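Side-chain contacts in separin (PDB 5U1T), which cleaves a cohesin subunit at the onset of anaphase as a caspase-like cysteine protease, and is held inactive by securin for most of the cell cycle: residues Arg346-Thr351 with Gly376-Ile381; His1037-Ile1042 with Thr1073-His1078. All blocks are in the same frame, centred on the assembly; numbering follows the deposited sequence.

Interaction 1: residues Arg346-Thr351 with Gly376-Ile381; sequences RQFDCT and GVLSEI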
loop_
_atom_site.group_PDB
_atom_site.type_symbol
_atom_site.label_atom_id
_atom_site.label_comp_id
_atom_site.label_asym_id
_atom_site.label_seq_id
_atom_site.Cartn_x
_atom_site.Cartn_y
_atom_site.Cartn_z
ATOM N N ARG A 346 33.888 -21.945 -49.283
ATOM C CA ARG A 346 33.019 -23.109 -49.437
ATOM C C ARG A 346 33.669 -24.324 -48.778
ATOM O O ARG A 346 33.008 -25.090 -48.076
ATOM C CB ARG A 346 32.725 -23.408 -50.919
ATOM C CG ARG A 346 31.763 -22.437 -51.621
ATOM C CD ARG A 346 30.616 -21.989 -50.717
ATOM N NE ARG A 346 30.862 -20.671 -50.129
ATOM C CZ ARG A 346 30.123 -20.137 -49.161
ATOM N NH1 ARG A 346 29.095 -20.815 -48.662
ATOM N NH2 ARG A 346 30.417 -18.933 -48.684
ATOM N N GLN A 347 34.966 -24.497 -49.007
ATOM C CA GLN A 347 35.667 -25.653 -48.467
ATOM C C GLN A 347 35.748 -25.528 -46.954
ATOM O O GLN A 347 35.564 -26.515 -46.236
ATOM C CB GLN A 347 37.065 -25.792 -49.078
ATOM C CG GLN A 347 37.464 -27.240 -49.396
ATOM C CD GLN A 347 37.673 -28.102 -48.151
ATOM O OE1 GLN A 347 38.439 -27.746 -47.255
ATOM N NE2 GLN A 347 36.991 -29.244 -48.099
ATOM N N PHE A 348 36.005 -24.310 -46.477
ATOM C CA PHE A 348 36.078 -24.046 -45.046
ATOM C C PHE A 348 34.782 -24.469 -44.397
ATOM O O PHE A 348 34.762 -25.389 -43.577
ATOM C CB PHE A 348 36.347 -22.567 -44.767
ATOM C CG PHE A 348 36.392 -22.217 -43.293
ATOM C CD1 PHE A 348 35.240 -21.864 -42.611
ATOM C CD2 PHE A 348 37.590 -22.220 -42.600
ATOM C CE1 PHE A 348 35.284 -21.532 -41.265
ATOM C CE2 PHE A 348 37.630 -21.886 -41.255
ATOM C CZ PHE A 348 36.475 -21.543 -40.592
ATOM N N ASP A 349 33.704 -23.789 -44.783
ATOM C CA ASP A 349 32.366 -24.089 -44.292
ATOM C C ASP A 349 32.121 -25.590 -44.303
ATOM O O ASP A 349 31.601 -26.148 -43.349
ATOM C CB ASP A 349 31.321 -23.362 -45.133
ATOM C CG ASP A 349 31.327 -21.871 -44.894
ATOM O OD1 ASP A 349 32.274 -21.384 -44.235
ATOM O OD2 ASP A 349 30.390 -21.189 -45.363
ATOM N N CYS A 350 32.555 -26.247 -45.366
ATOM C CA CYS A 350 32.402 -27.687 -45.468
ATOM C C CYS A 350 33.306 -28.449 -44.498
ATOM O O CYS A 350 32.862 -29.386 -43.835
ATOM C CB CYS A 350 32.677 -28.134 -46.898
ATOM S SG CYS A 350 32.256 -29.844 -47.187
ATOM N N THR A 351 34.573 -28.047 -44.419
ATOM C CA THR A 351 35.537 -28.730 -43.558
ATOM C C THR A 351 35.097 -28.655 -42.108
ATOM O O THR A 351 35.328 -29.592 -41.340
ATOM C CB THR A 351 36.971 -28.146 -43.713
ATOM O OG1 THR A 351 37.567 -28.663 -44.908
ATOM C CG2 THR A 351 37.866 -28.528 -42.542
ATOM N N GLY A 376 42.331 -24.811 -34.168
ATOM C CA GLY A 376 43.192 -23.673 -33.917
ATOM C C GLY A 376 43.656 -22.964 -35.177
ATOM O O GLY A 376 43.662 -21.738 -35.238
ATOM N N VAL A 377 44.051 -23.731 -36.187
ATOM C CA VAL A 377 44.584 -23.129 -37.402
ATOM C C VAL A 377 43.448 -22.504 -38.191
ATOM O O VAL A 377 43.639 -21.499 -38.876
ATOM C CB VAL A 377 45.360 -24.157 -38.265
ATOM C CG1 VAL A 377 44.599 -25.452 -38.365
ATOM C CG2 VAL A 377 45.672 -23.600 -39.651
ATOM N N LEU A 378 42.261 -23.085 -38.055
ATOM C CA LEU A 378 41.064 -22.568 -38.708
ATOM C C LEU A 378 40.594 -21.242 -38.103
ATOM O O LEU A 378 40.122 -20.357 -38.825
ATOM C CB LEU A 378 39.934 -23.601 -38.636
ATOM C CG LEU A 378 40.039 -24.817 -39.561
ATOM C CD1 LEU A 378 38.929 -25.819 -39.287
ATOM C CD2 LEU A 378 40.018 -24.376 -41.007
ATOM N N SER A 379 40.705 -21.111 -36.782
ATOM C CA SER A 379 40.313 -19.878 -36.101
ATOM C C SER A 379 41.207 -18.725 -36.530
ATOM O O SER A 379 40.765 -17.583 -36.675
ATOM C CB SER A 379 40.365 -20.057 -34.582
ATOM O OG SER A 379 41.661 -20.404 -34.137
ATOM N N GLU A 380 42.475 -19.047 -36.743
ATOM C CA GLU A 380 43.441 -18.074 -37.213
ATOM C C GLU A 380 43.098 -17.600 -38.624
ATOM O O GLU A 380 43.327 -16.440 -38.964
ATOM C CB GLU A 380 44.850 -18.670 -37.167
ATOM C CG GLU A 380 45.437 -18.699 -35.773
ATOM C CD GLU A 380 45.348 -17.339 -35.100
ATOM O OE1 GLU A 380 44.867 -17.267 -33.943
ATOM O OE2 GLU A 380 45.751 -16.337 -35.731
ATOM N N ILE A 381 42.548 -18.495 -39.438
ATOM C CA ILE A 381 42.122 -18.124 -40.779
ATOM C C ILE A 381 41.021 -17.072 -40.699
ATOM O O ILE A 381 41.053 -16.070 -41.413
ATOM C CB ILE A 381 41.628 -19.351 -41.586
ATOM C CG1 ILE A 381 42.817 -20.176 -42.086
ATOM C CG2 ILE A 381 40.778 -18.909 -42.764
ATOM C CD1 ILE A 381 43.238 -19.849 -43.503
#
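Phe348 and Leu378 meet in the seam of a helical hairpin, in which helix 342-357 and helix 365-384 follow each other along the chain and run antiparallel. The touch is made by one methyl of the leucine, CD2, which approaches the phenylalanine ring obliquely and lies 3.5 Å from CE2. The same methyl stays close to CD2 of the ring, so it sits against one C-C side rather than a single atom. With CG of Phe348 anti to the backbone N (chi1 178°), the ring reaches out to the neighbouring helix, while Leu378 passes it in the opposite direction. A flat ring and a branched aliphatic chain suit this buried place, since together they span an interval of 8.2 Å between the CA of Phe348 and the CA of Leu378. One turn on, CG2 of Thr351 lies 4.4 Å from CD1 of Leu378, a looser contact at the flank of the leucine. The hairpin belongs to the largely helical N-terminal part of separin, and helix 388-404 covers the pair through Ile394, which touches both Phe348 and Leu378. Thr351 turns only its methyl to Leu378; its OG1 donates to OE1 of Gln347 at 2.7 Å, a bond tilted 29° from the amide's carbonyl plane. The amide is held at its other end too, since NE2 bonds to OG1 of Thr309. Across the ring from CE2, OD1 of Asp349 lies in the ring plane at its edge, 3.4 Å from CD1 of Phe348, and it also pairs with Arg390.

Interaction 2: residues His1037-Ile1042 with Thr1073-His1078; sequences HELSKI and TDLPRH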
loop_
_atom_site.group_PDB
_atom_site.type_symbol
_atom_site.label_atom_id
_atom_site.label_comp_id
_atom_site.label_asym_id
_atom_site.label_seq_id
_atom_site.Cartn_x
_atom_site.Cartn_y
_atom_site.Cartn_z
ATOM N N HIS A 1037 -25.530 9.626 13.321
ATOM C CA HIS A 1037 -25.563 10.761 14.226
ATOM C C HIS A 1037 -26.083 12.027 13.520
ATOM O O HIS A 1037 -26.664 12.903 14.152
ATOM C CB HIS A 1037 -24.185 11.007 14.832
ATOM C CG HIS A 1037 -24.098 12.257 15.652
ATOM N ND1 HIS A 1037 -24.523 12.319 16.965
ATOM C CD2 HIS A 1037 -23.646 13.496 15.344
ATOM C CE1 HIS A 1037 -24.335 13.543 17.426
ATOM N NE2 HIS A 1037 -23.790 14.273 16.466
ATOM N N GLU A 1038 -25.873 12.108 12.207
ATOM C CA GLU A 1038 -26.398 13.215 11.423
ATOM C C GLU A 1038 -27.893 13.015 11.147
ATOM O O GLU A 1038 -28.657 13.986 11.084
ATOM C CB GLU A 1038 -25.631 13.368 10.103
ATOM C CG GLU A 1038 -26.066 14.577 9.272
ATOM C CD GLU A 1038 -25.868 15.908 10.006
ATOM O OE1 GLU A 1038 -24.983 15.980 10.884
ATOM O OE2 GLU A 1038 -26.598 16.885 9.719
ATOM N N LEU A 1039 -28.299 11.758 10.968
ATOM C CA LEU A 1039 -29.700 11.431 10.739
ATOM C C LEU A 1039 -30.492 11.815 11.969
ATOM O O LEU A 1039 -31.642 12.177 11.887
ATOM C CB LEU A 1039 -29.885 9.943 10.427
ATOM C CG LEU A 1039 -31.323 9.472 10.198
ATOM C CD1 LEU A 1039 -31.949 10.126 8.973
ATOM C CD2 LEU A 1039 -31.408 7.946 10.112
ATOM N N SER A 1040 -29.835 11.745 13.113
ATOM C CA SER A 1040 -30.423 12.085 14.384
ATOM C C SER A 1040 -30.680 13.594 14.490
ATOM O O SER A 1040 -31.799 14.034 14.818
ATOM C CB SER A 1040 -29.499 11.590 15.490
ATOM O OG SER A 1040 -29.769 12.204 16.731
ATOM N N LYS A 1041 -29.647 14.376 14.198
ATOM C CA LYS A 1041 -29.710 15.826 14.225
ATOM C C LYS A 1041 -30.639 16.404 13.158
ATOM O O LYS A 1041 -31.326 17.386 13.401
ATOM C CB LYS A 1041 -28.309 16.402 14.058
ATOM C CG LYS A 1041 -27.383 16.021 15.186
ATOM C CD LYS A 1041 -26.163 16.914 15.228
ATOM C CE LYS A 1041 -25.603 17.143 13.830
ATOM N NZ LYS A 1041 -24.815 18.423 13.754
ATOM N N ILE A 1042 -30.679 15.784 12.004
ATOM C CA ILE A 1042 -31.562 16.237 10.961
ATOM C C ILE A 1042 -33.001 15.961 11.348
ATOM O O ILE A 1042 -33.889 16.688 10.994
ATOM C CB ILE A 1042 -31.232 15.553 9.636
ATOM C CG1 ILE A 1042 -29.937 16.100 9.093
ATOM C CG2 ILE A 1042 -32.297 15.822 8.601
ATOM C CD1 ILE A 1042 -29.987 17.578 8.878
ATOM N N THR A 1073 -38.024 10.422 13.174
ATOM C CA THR A 1073 -37.278 10.448 14.435
ATOM C C THR A 1073 -37.031 9.023 14.923
ATOM O O THR A 1073 -36.241 8.799 15.828
ATOM C CB THR A 1073 -38.028 11.238 15.533
ATOM O OG1 THR A 1073 -39.372 10.776 15.571
ATOM C CG2 THR A 1073 -38.061 12.713 15.238
ATOM N N ASP A 1074 -37.730 8.071 14.320
ATOM C CA ASP A 1074 -37.588 6.667 14.673
ATOM C C ASP A 1074 -36.469 5.969 13.872
ATOM O O ASP A 1074 -35.832 5.033 14.365
ATOM C CB ASP A 1074 -38.907 5.938 14.453
ATOM C CG ASP A 1074 -38.926 4.575 15.102
ATOM O OD1 ASP A 1074 -38.534 4.492 16.287
ATOM O OD2 ASP A 1074 -39.329 3.598 14.433
ATOM N N LEU A 1075 -36.256 6.428 12.636
ATOM C CA LEU A 1075 -35.158 5.968 11.788
ATOM C C LEU A 1075 -33.827 5.838 12.539
ATOM O O LEU A 1075 -33.263 4.749 12.591
ATOM C CB LEU A 1075 -34.984 6.898 10.586
ATOM C CG LEU A 1075 -35.352 6.299 9.234
ATOM C CD1 LEU A 1075 -34.593 7.014 8.124
ATOM C CD2 LEU A 1075 -35.090 4.798 9.193
ATOM N N PRO A 1076 -33.335 6.927 13.162
ATOM C CA PRO A 1076 -32.027 6.779 13.807
ATOM C C PRO A 1076 -32.057 5.884 15.037
ATOM O O PRO A 1076 -31.002 5.593 15.575
ATOM C CB PRO A 1076 -31.678 8.204 14.226
ATOM C CG PRO A 1076 -32.747 9.072 13.634
ATOM C CD PRO A 1076 -33.932 8.226 13.491
ATOM N N ARG A 1077 -33.240 5.509 15.510
ATOM C CA ARG A 1077 -33.329 4.558 16.608
ATOM C C ARG A 1077 -33.205 3.131 16.073
ATOM O O ARG A 1077 -32.618 2.260 16.706
ATOM C CB ARG A 1077 -34.648 4.732 17.375
ATOM C CG ARG A 1077 -34.686 5.962 18.271
ATOM C CD ARG A 1077 -35.889 5.966 19.181
ATOM N NE ARG A 1077 -37.159 6.072 18.465
ATOM C CZ ARG A 1077 -37.988 7.112 18.561
ATOM N NH1 ARG A 1077 -37.668 8.151 19.330
ATOM N NH2 ARG A 1077 -39.133 7.117 17.886
ATOM N N HIS A 1078 -33.753 2.927 14.880
ATOM C CA HIS A 1078 -33.871 1.633 14.249
ATOM C C HIS A 1078 -32.599 1.209 13.468
ATOM O O HIS A 1078 -32.143 0.065 13.583
ATOM C CB HIS A 1078 -35.093 1.665 13.328
ATOM C CG HIS A 1078 -35.226 0.469 12.442
ATOM N ND1 HIS A 1078 -35.517 -0.785 12.930
ATOM C CD2 HIS A 1078 -35.122 0.341 11.099
ATOM C CE1 HIS A 1078 -35.578 -1.640 11.921
ATOM N NE2 HIS A 1078 -35.350 -0.980 10.800
#
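Leu1039 and Ser1040 receive Pro1076 where helix 1036-1054 packs against the beginning of helix 1075-1088, a helix-helix contact between elements separated in sequence by helix 1062-1072. The tight part is apolar. Leu1039, its CG anti to the backbone N (chi1 179°), extends across Leu1075 and Pro1076, crossing each side chain at about a right angle. Its CD2 methyl rests 3.8 Å from CB of Leu1075, while its CG lies 3.7 Å from CG of Pro1076. The branched leucine thus fills the angle between the two, and an alanine in its place would probably open a gap beside the proline ring and leave Leu1075 without its main partner across the seam. Leu1031 also touches Leu1075. Proline suits an early helical position because the first turn needs no N-H from it, and its compact ring lets the chains come close: the CA atoms of Ser1040 and Pro1076 are 5.6 Å apart. CA of Ser1040 lies 3.9 Å from CG of Pro1076 with little side chain between, the small serine's CB adding only a 4.2 Å touch to CB of Pro1076. Unlike the buried Leu1039 and Leu1075, both are partly exposed. O of Pro1076 also accepts from ND2 of Asn1036. Away from the seam, partly exposed Arg1077 turns NE and NH2 to one oxygen, OD1, of the buried Asp1074, the NE bond measuring 3.0 Å and using the anti lone pair. Tyr1388 adds its N to that oxygen and a cation-pi contact to Arg1077, while O of Thr1073 lies 3.7 Å above the centre of the guanidinium.

Interactions 1 and 2 occupy far-apart regions of one elongated chain: their centres are 95 Å apart, their nearest atoms about 86 Å, and they lie on opposite sides of the chain's centre. Interaction 1 is the more remote, 62 Å from that centre against 35 Å for interaction 2. In sequence they follow one another, 346-381 closing before 1037 begins. Each joins helices through small apolar patches of similar size, fully buried in the first and partly buried in the second. Neither lies at Cys1497, the probable catalytic cysteine. Beside interaction 2, Val1389 touches Asp1074, and His1037 touches Lys1507, ten residues after that cysteine in sequence.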